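UPF0033 domain-containing protein (Desulfitobacterium hafniense, PDB 3HZ7) is of unknown function, but its amino-terminal SirA-like domain belongs to the TusA sulfur carrier family and so may take part in sulfur transfer. Local coordinates at residues A[13-18]-A[43-48]; A[31-36]-A[67-72]. All blocks are in the same frame, centred on the assembly; numbering follows the deposited sequence.

Overall arrangement
Both contacts lie inside the TusA-like domain, a two-layer alpha-beta sandwich with two helices packed on one face of a four-stranded mixed sheet. Interaction 2 joins the two central strands, 31-36 and 66-71; interaction 1 joins helices 13-23 and 39-52 above them. The strand pair buries 506 Å² and is held by four backbone hydrogen bonds, whereas the helix pair buries 259 Å² with apolar contact and no hydrogen bond. Their centres lie about 9 Å apart, and they meet directly: Pro-14, Ala-18 and Leu-45 rest on Val-34, Val-36 and Val-68. Interaction 1 grades from core to partly exposed helix surface; interaction 2 has one buried face and one more polar face.

Interaction 1 (A[13-18]-A[43-48]); sequences IPVIRA and QNLQKM
Pro-14 opens the contact with its backbone rather than its ring: its O lies 4.0 Å from CD2 of Leu-45, while the ring packs on Val-36 of the sheet below. It ends the Cys-Pro-Ile-Pro sequence leading into helix 13-23, in which Cys-11 is an S-mercaptocysteine, consistent with the CPxP motif of TusA-family sulfur carriers. Val-15 has the largest buried area here and is straddled by its partners. A chi1 of 167° splits its two methyls between successive turns of helix 39-52. CG2 comes within 3.6 Å of CB of Asn-44, crossing that side chain at about a right angle, and also touches CD2 of Leu-45. CG1 instead lies 4.0 Å from CG of the selenomethionine Met-48, the two side chains sliding past each other in opposite directions. With an alanine here, both methyls would be gone, which would probably open a gap between Asn-44 and Met-48 and leave the latter's chain freer to turn. One turn on, CB of Ala-18 is held between two tips: CD2 of Leu-45 at 3.5 Å, a tight approach its small size permits, and CE of Met-48 at 3.6 Å. The Met-48 chain bends twice beyond CB, bringing CE back to Ala-18. The axes of the short segments approach to 9.2 Å and cross at -34°. Ala-18 touches Val-34, and Leu-45 reaches Val-34, Val-36 and Val-68, so both helices share one sheet face. With no hydrogen bond across it, the interface depends on shape and apolar character.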
ATOM      1  N   ILE A  13       9.273   2.160  -6.127  1.00 21.35           N
ATOM      2  CA  ILE A  13       9.079   0.716  -6.072  1.00 27.78           C
ATOM      3  C   ILE A  13       7.893   0.266  -5.217  1.00 25.03           C
ATOM      4  O   ILE A  13       7.025  -0.481  -5.724  1.00 19.76           O
ATOM      5  CB  ILE A  13      10.362   0.002  -5.550  1.00 26.64           C
ATOM      6  CG1 ILE A  13      11.525   0.275  -6.516  1.00 31.90           C
ATOM      7  CG2 ILE A  13      10.108  -1.574  -5.350  1.00 21.03           C
ATOM      8  CD1 ILE A  13      11.482  -0.464  -7.847  1.00 26.32           C
ATOM      9  N   PRO A  14       7.808   0.737  -3.939  1.00 20.90           N
ATOM     10  CA  PRO A  14       6.663   0.286  -3.125  1.00 20.86           C
ATOM     11  C   PRO A  14       5.348   0.588  -3.778  1.00 19.34           C
ATOM     12  O   PRO A  14       4.485  -0.295  -3.811  1.00 20.38           O
ATOM     13  CB  PRO A  14       6.833   1.021  -1.777  1.00 22.63           C
ATOM     14  CG  PRO A  14       8.386   1.283  -1.696  1.00 18.40           C
ATOM     15  CD  PRO A  14       8.648   1.712  -3.178  1.00 20.57           C
ATOM     16  N   VAL A  15       5.210   1.800  -4.329  1.00 12.14           N
ATOM     17  CA  VAL A  15       3.981   2.222  -4.960  1.00 17.60           C
ATOM     18  C   VAL A  15       3.642   1.410  -6.205  1.00 18.28           C
ATOM     19  O   VAL A  15       2.482   1.149  -6.468  1.00 18.64           O
ATOM     20  CB  VAL A  15       3.978   3.728  -5.376  1.00 19.52           C
ATOM     21  CG1 VAL A  15       2.774   4.005  -6.326  1.00 29.92           C
ATOM     22  CG2 VAL A  15       3.813   4.609  -4.171  1.00 32.73           C
ATOM     23  N   ILE A  16       4.664   1.068  -6.990  1.00 18.26           N
ATOM     24  CA  ILE A  16       4.472   0.283  -8.197  1.00 16.33           C
ATOM     25  C   ILE A  16       4.022  -1.159  -7.820  1.00 12.46           C
ATOM     26  O   ILE A  16       3.060  -1.709  -8.388  1.00 16.06           O
ATOM     27  CB  ILE A  16       5.808   0.281  -8.995  1.00 16.17           C
ATOM     28  CG1 ILE A  16       5.978   1.685  -9.605  1.00 19.26           C
ATOM     29  CG2 ILE A  16       5.804  -0.849 -10.079  1.00 18.62           C
ATOM     30  CD1 ILE A  16       7.280   1.968 -10.352  1.00 23.08           C
ATOM     31  N   ARG A  17       4.686  -1.749  -6.833  1.00 16.02           N
ATOM     32  CA  ARG A  17       4.322  -3.082  -6.413  1.00 16.30           C
ATOM     33  C   ARG A  17       2.872  -3.065  -5.898  1.00 20.98           C
ATOM     34  O   ARG A  17       2.064  -3.941  -6.204  1.00 16.67           O
ATOM     35  CB  ARG A  17       5.347  -3.553  -5.363  1.00 21.51           C
ATOM     36  CG  ARG A  17       6.757  -3.867  -5.939  1.00 22.86           C
ATOM     37  CD  ARG A  17       7.764  -4.427  -4.928  1.00 21.42           C
ATOM     38  NE  ARG A  17       7.284  -5.695  -4.384  1.00 29.18           N
ATOM     39  CZ  ARG A  17       7.756  -6.287  -3.281  1.00 37.27           C
ATOM     40  NH1 ARG A  17       8.740  -5.729  -2.562  1.00 25.44           N
ATOM     41  NH2 ARG A  17       7.239  -7.455  -2.890  1.00 36.15           N
ATOM     42  N   ALA A  18       2.515  -2.025  -5.147  1.00 20.26           N
ATOM     43  CA  ALA A  18       1.167  -1.912  -4.627  1.00 22.55           C
ATOM     44  C   ALA A  18       0.169  -1.728  -5.725  1.00 19.74           C
ATOM     45  O   ALA A  18      -0.892  -2.355  -5.700  1.00 21.65           O
ATOM     46  CB  ALA A  18       1.044  -0.711  -3.590  1.00 19.67           C
ATOM     47  N   GLN A  43       3.086   8.433   2.082  1.00 27.33           N
ATOM     48  CA  GLN A  43       2.367   9.488   1.383  1.00 30.44           C
ATOM     49  C   GLN A  43       2.126   9.136  -0.065  1.00 23.97           C
ATOM     50  O   GLN A  43       1.040   9.364  -0.623  1.00 29.36           O
ATOM     51  CB  GLN A  43       3.177  10.800   1.414  1.00 39.66           C
ATOM     52  CG  GLN A  43       3.525  11.304   2.796  1.00 48.09           C
ATOM     53  CD  GLN A  43       4.488  12.470   2.729  1.00 45.21           C
ATOM     54  OE1 GLN A  43       4.307  13.373   1.933  1.00 44.37           O
ATOM     55  NE2 GLN A  43       5.514  12.448   3.565  1.00 50.96           N
ATOM     56  N   ASN A  44       3.160   8.621  -0.708  1.00 27.33           N
ATOM     57  CA  ASN A  44       3.018   8.254  -2.111  1.00 30.26           C
ATOM     58  C   ASN A  44       1.965   7.155  -2.272  1.00 19.52           C
ATOM     59  O   ASN A  44       1.126   7.205  -3.172  1.00 22.12           O
ATOM     60  CB  ASN A  44       4.384   7.825  -2.688  1.00 26.30           C
ATOM     61  CG  ASN A  44       5.291   9.009  -2.862  1.00 37.79           C
ATOM     62  OD1 ASN A  44       4.806  10.143  -2.918  1.00 33.25           O
ATOM     63  ND2 ASN A  44       6.605   8.773  -2.955  1.00 37.80           N
ATOM     64  N   LEU A  45       2.012   6.183  -1.374  1.00 21.94           N
ATOM     65  CA  LEU A  45       1.015   5.099  -1.398  1.00 24.54           C
ATOM     66  C   LEU A  45      -0.400   5.637  -1.201  1.00 24.87           C
ATOM     67  O   LEU A  45      -1.306   5.183  -1.899  1.00 21.69           O
ATOM     68  CB  LEU A  45       1.366   4.035  -0.337  1.00 17.39           C
ATOM     69  CG  LEU A  45       2.537   3.104  -0.694  1.00 18.02           C
ATOM     70  CD1 LEU A  45       3.039   2.416   0.607  1.00 16.73           C
ATOM     71  CD2 LEU A  45       2.090   2.068  -1.741  1.00 25.34           C
ATOM     72  N   GLN A  46      -0.612   6.602  -0.278  1.00 29.41           N
ATOM     73  CA  GLN A  46      -1.972   7.143  -0.087  1.00 24.55           C
ATOM     74  C   GLN A  46      -2.468   7.997  -1.255  1.00 21.50           C
ATOM     75  O   GLN A  46      -3.651   7.949  -1.643  1.00 24.58           O
ATOM     76  CB  GLN A  46      -2.086   7.945   1.221  1.00 29.03           C
ATOM     77  CG  GLN A  46      -1.932   7.064   2.448  1.00 27.88           C
ATOM     78  CD  GLN A  46      -2.538   7.651   3.697  1.00 32.67           C
ATOM     79  OE1 GLN A  46      -2.139   8.722   4.169  1.00 29.26           O
ATOM     80  NE2 GLN A  46      -3.508   6.921   4.259  1.00 21.29           N
ATOM     81  N   LYS A  47      -1.569   8.767  -1.843  1.00 28.12           N
ATOM     82  CA  LYS A  47      -1.957   9.605  -3.012  1.00 30.82           C
ATOM     83  C   LYS A  47      -2.373   8.694  -4.176  1.00 28.94           C
ATOM     84  O   LYS A  47      -3.344   8.979  -4.909  1.00 26.65           O
ATOM     85  CB  LYS A  47      -0.784  10.502  -3.446  1.00 33.32           C
ATOM     86  CG  LYS A  47      -0.224  11.406  -2.282  1.00 35.40           C
ATOM     87  CD  LYS A  47       0.038  12.827  -2.764  1.00 42.55           C
ATOM     88  CE  LYS A  47       0.683  13.735  -1.718  1.00 51.35           C
ATOM     89  NZ  LYS A  47       2.077  13.308  -1.356  1.00 52.36           N
HETATM   90  N   MSE A  48      -1.656   7.578  -4.339  1.00 30.48           N
HETATM   91  CA  MSE A  48      -1.992   6.613  -5.402  1.00 24.89           C
HETATM   92  C   MSE A  48      -3.310   5.979  -5.077  1.00 28.66           C
HETATM   93  O   MSE A  48      -4.151   5.778  -5.967  1.00 26.34           O
HETATM   94  CB  MSE A  48      -0.883   5.543  -5.523  1.00 31.13           C
HETATM   95  CG  MSE A  48      -1.181   4.437  -6.538  1.00 38.04           C
HETATM   96 SE   MSE A  48      -2.227   2.880  -5.824  1.00 39.79          SE
HETATM   97  CE  MSE A  48      -0.806   2.170  -4.737  1.00 15.10           C
TER

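Interaction 2 (A[31-36]-A[67-72]); sequences VVTVLV and EVTIVA
Glu-67 and Leu-35 form a non-hydrogen-bonded antiparallel pair, their side chains lying side by side and pointing the same way. From Glu-67, CB begins 3.9 Å from Leu-35 CD2. CG, placed anti to the backbone N (chi1 -174°), closes on that same methyl at 3.7 Å, as does CD. The extended chain then parts at the carboxylate: OE1 stays beside Leu-35 CD2 at 3.5 Å and forms a salt bridge with Lys-61, while OE2 lies 3.6 Å from CB of Thr-33, the two side chains crossing obliquely. Thr-33 OG1 is itself hydrogen-bonded to Thr-3 and to the carbonyl of Ile-2 on the neighbouring strand. Further along this face, CG1 of Val-31 touches CG2 of Thr-69. Between these pairs the backbones are joined by reciprocal bonds: Val-32 and Ile-70 exchange two, and Val-34 and Val-68 exchange two more. The bond from Val-32 N to Ile-70 O is 2.7 Å long and nearly straight at 169°, in the carbonyl plane. Val-32, Val-34, Val-68 and Ile-70 project to the opposite face, where helices 13-23 and 39-52 cover them. The two faces thus differ: the paired residues under the helices are wholly aliphatic, while the other face mixes Val-31, Leu-35 and Val-71 with threonines and a carboxylate whose charge is probably balanced at least in part by Lys-61.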
ATOM      1  N   VAL A  31      -7.761  -6.495  -0.392  1.00 22.94           N
ATOM      2  CA  VAL A  31      -6.931  -5.660   0.468  1.00 22.89           C
ATOM      3  C   VAL A  31      -5.467  -5.822   0.170  1.00 21.19           C
ATOM      4  O   VAL A  31      -5.008  -6.955   0.064  1.00 17.92           O
ATOM      5  CB  VAL A  31      -7.160  -6.047   1.951  1.00 22.86           C
ATOM      6  CG1 VAL A  31      -6.370  -5.083   2.837  1.00 19.57           C
ATOM      7  CG2 VAL A  31      -8.694  -6.011   2.313  1.00 19.91           C
ATOM      8  N   VAL A  32      -4.727  -4.701   0.030  1.00 19.66           N
ATOM      9  CA  VAL A  32      -3.294  -4.815  -0.205  1.00 17.97           C
ATOM     10  C   VAL A  32      -2.623  -4.028   0.899  1.00 14.52           C
ATOM     11  O   VAL A  32      -2.848  -2.809   1.052  1.00 21.73           O
ATOM     12  CB  VAL A  32      -2.854  -4.260  -1.625  1.00 23.76           C
ATOM     13  CG1 VAL A  32      -1.292  -4.359  -1.788  1.00 18.39           C
ATOM     14  CG2 VAL A  32      -3.594  -5.060  -2.797  1.00 17.69           C
ATOM     15  N   THR A  33      -1.824  -4.688   1.709  1.00 18.25           N
ATOM     16  CA  THR A  33      -1.095  -3.948   2.759  1.00 19.15           C
ATOM     17  C   THR A  33       0.348  -3.912   2.280  1.00 22.16           C
ATOM     18  O   THR A  33       0.828  -4.888   1.655  1.00 20.26           O
ATOM     19  CB  THR A  33      -1.125  -4.594   4.110  1.00 13.36           C
ATOM     20  OG1 THR A  33      -1.364  -5.964   3.957  1.00 45.69           O
ATOM     21  CG2 THR A  33      -2.218  -4.102   4.873  1.00 42.15           C
ATOM     22  N   VAL A  34       1.018  -2.795   2.570  1.00 19.62           N
ATOM     23  CA  VAL A  34       2.403  -2.611   2.159  1.00 16.91           C
ATOM     24  C   VAL A  34       3.262  -2.169   3.329  1.00 17.14           C
ATOM     25  O   VAL A  34       2.908  -1.216   4.027  1.00 19.41           O
ATOM     26  CB  VAL A  34       2.496  -1.505   1.084  1.00 18.71           C
ATOM     27  CG1 VAL A  34       3.921  -1.544   0.372  1.00 14.57           C
ATOM     28  CG2 VAL A  34       1.312  -1.609   0.134  1.00 20.54           C
ATOM     29  N   LEU A  35       4.372  -2.841   3.543  1.00 15.21           N
ATOM     30  CA  LEU A  35       5.300  -2.418   4.592  1.00 18.87           C
ATOM     31  C   LEU A  35       6.394  -1.472   4.000  1.00 21.35           C
ATOM     32  O   LEU A  35       7.136  -1.858   3.037  1.00 16.73           O
ATOM     33  CB  LEU A  35       5.951  -3.638   5.244  1.00 15.69           C
ATOM     34  CG  LEU A  35       5.005  -4.746   5.735  1.00 22.40           C
ATOM     35  CD1 LEU A  35       5.837  -5.932   6.355  1.00 24.70           C
ATOM     36  CD2 LEU A  35       4.065  -4.153   6.809  1.00 24.87           C
ATOM     37  N   VAL A  36       6.451  -0.235   4.500  1.00 16.99           N
ATOM     38  CA  VAL A  36       7.495   0.733   4.068  1.00 19.58           C
ATOM     39  C   VAL A  36       8.246   1.324   5.273  1.00 27.62           C
ATOM     40  O   VAL A  36       7.809   1.230   6.429  1.00 20.36           O
ATOM     41  CB  VAL A  36       6.974   1.865   3.130  1.00 20.33           C
ATOM     42  CG1 VAL A  36       6.511   1.228   1.837  1.00 24.36           C
ATOM     43  CG2 VAL A  36       5.795   2.729   3.808  1.00 19.28           C
ATOM     44  N   GLU A  67       2.943   0.438   8.074  1.00 25.20           N
ATOM     45  CA  GLU A  67       2.075  -0.438   7.309  1.00 19.06           C
ATOM     46  C   GLU A  67       0.958   0.384   6.726  1.00 20.54           C
ATOM     47  O   GLU A  67       0.255   1.069   7.451  1.00 18.91           O
ATOM     48  CB  GLU A  67       1.534  -1.566   8.185  1.00 33.50           C
ATOM     49  CG  GLU A  67       0.760  -2.572   7.376  1.00 37.37           C
ATOM     50  CD  GLU A  67       0.591  -3.927   8.058  1.00 40.15           C
ATOM     51  OE1 GLU A  67       1.319  -4.238   9.015  1.00 48.51           O
ATOM     52  OE2 GLU A  67      -0.267  -4.704   7.612  1.00 46.52           O
ATOM     53  N   VAL A  68       0.831   0.365   5.394  1.00 17.04           N
ATOM     54  CA  VAL A  68      -0.216   1.106   4.703  1.00 17.70           C
ATOM     55  C   VAL A  68      -1.171   0.039   4.149  1.00 21.60           C
ATOM     56  O   VAL A  68      -0.779  -0.849   3.373  1.00 22.70           O
ATOM     57  CB  VAL A  68       0.393   1.965   3.527  1.00 14.27           C
ATOM     58  CG1 VAL A  68      -0.652   2.822   2.857  1.00 17.34           C
ATOM     59  CG2 VAL A  68       1.524   2.849   4.082  1.00 20.49           C
ATOM     60  N   THR A  69      -2.424   0.133   4.525  1.00 18.71           N
ATOM     61  CA  THR A  69      -3.416  -0.837   4.072  1.00 25.22           C
ATOM     62  C   THR A  69      -4.357  -0.195   3.055  1.00 30.74           C
ATOM     63  O   THR A  69      -4.940   0.882   3.315  1.00 27.05           O
ATOM     64  CB  THR A  69      -4.162  -1.379   5.292  1.00 18.94           C
ATOM     65  OG1 THR A  69      -3.187  -1.932   6.185  1.00 22.23           O
ATOM     66  CG2 THR A  69      -5.193  -2.458   4.890  1.00 24.25           C
ATOM     67  N   ILE A  70      -4.481  -0.822   1.879  1.00 23.64           N
ATOM     68  CA  ILE A  70      -5.331  -0.264   0.846  1.00 21.85           C
ATOM     69  C   ILE A  70      -6.425  -1.237   0.531  1.00 23.38           C
ATOM     70  O   ILE A  70      -6.166  -2.419   0.251  1.00 17.79           O
ATOM     71  CB  ILE A  70      -4.519   0.066  -0.469  1.00 18.97           C
ATOM     72  CG1 ILE A  70      -3.320   0.930  -0.089  1.00 22.66           C
ATOM     73  CG2 ILE A  70      -5.466   0.670  -1.541  1.00 13.71           C
ATOM     74  CD1 ILE A  70      -2.300   1.341  -1.258  1.00 27.81           C
ATOM     75  N   VAL A  71      -7.655  -0.720   0.525  1.00 21.88           N
ATOM     76  CA  VAL A  71      -8.822  -1.541   0.281  1.00 24.44           C
ATOM     77  C   VAL A  71      -9.520  -1.196  -1.028  1.00 31.64           C
ATOM     78  O   VAL A  71      -9.798  -0.025  -1.299  1.00 31.97           O
ATOM     79  CB  VAL A  71      -9.881  -1.401   1.438  1.00 26.04           C
ATOM     80  CG1 VAL A  71     -11.065  -2.281   1.134  1.00 32.96           C
ATOM     81  CG2 VAL A  71      -9.278  -1.791   2.771  1.00 20.50           C
ATOM     82  N   ALA A  72      -9.820  -2.244  -1.800  1.00 32.04           N
ATOM     83  CA  ALA A  72     -10.502  -2.156  -3.081  1.00 32.04           C
ATOM     84  C   ALA A  72     -11.889  -2.733  -2.872  1.00 31.44           C
ATOM     85  O   ALA A  72     -12.878  -2.253  -3.477  1.00 52.59           O
ATOM     86  CB  ALA A  72      -9.710  -2.958  -4.156  1.00 42.13           C
TER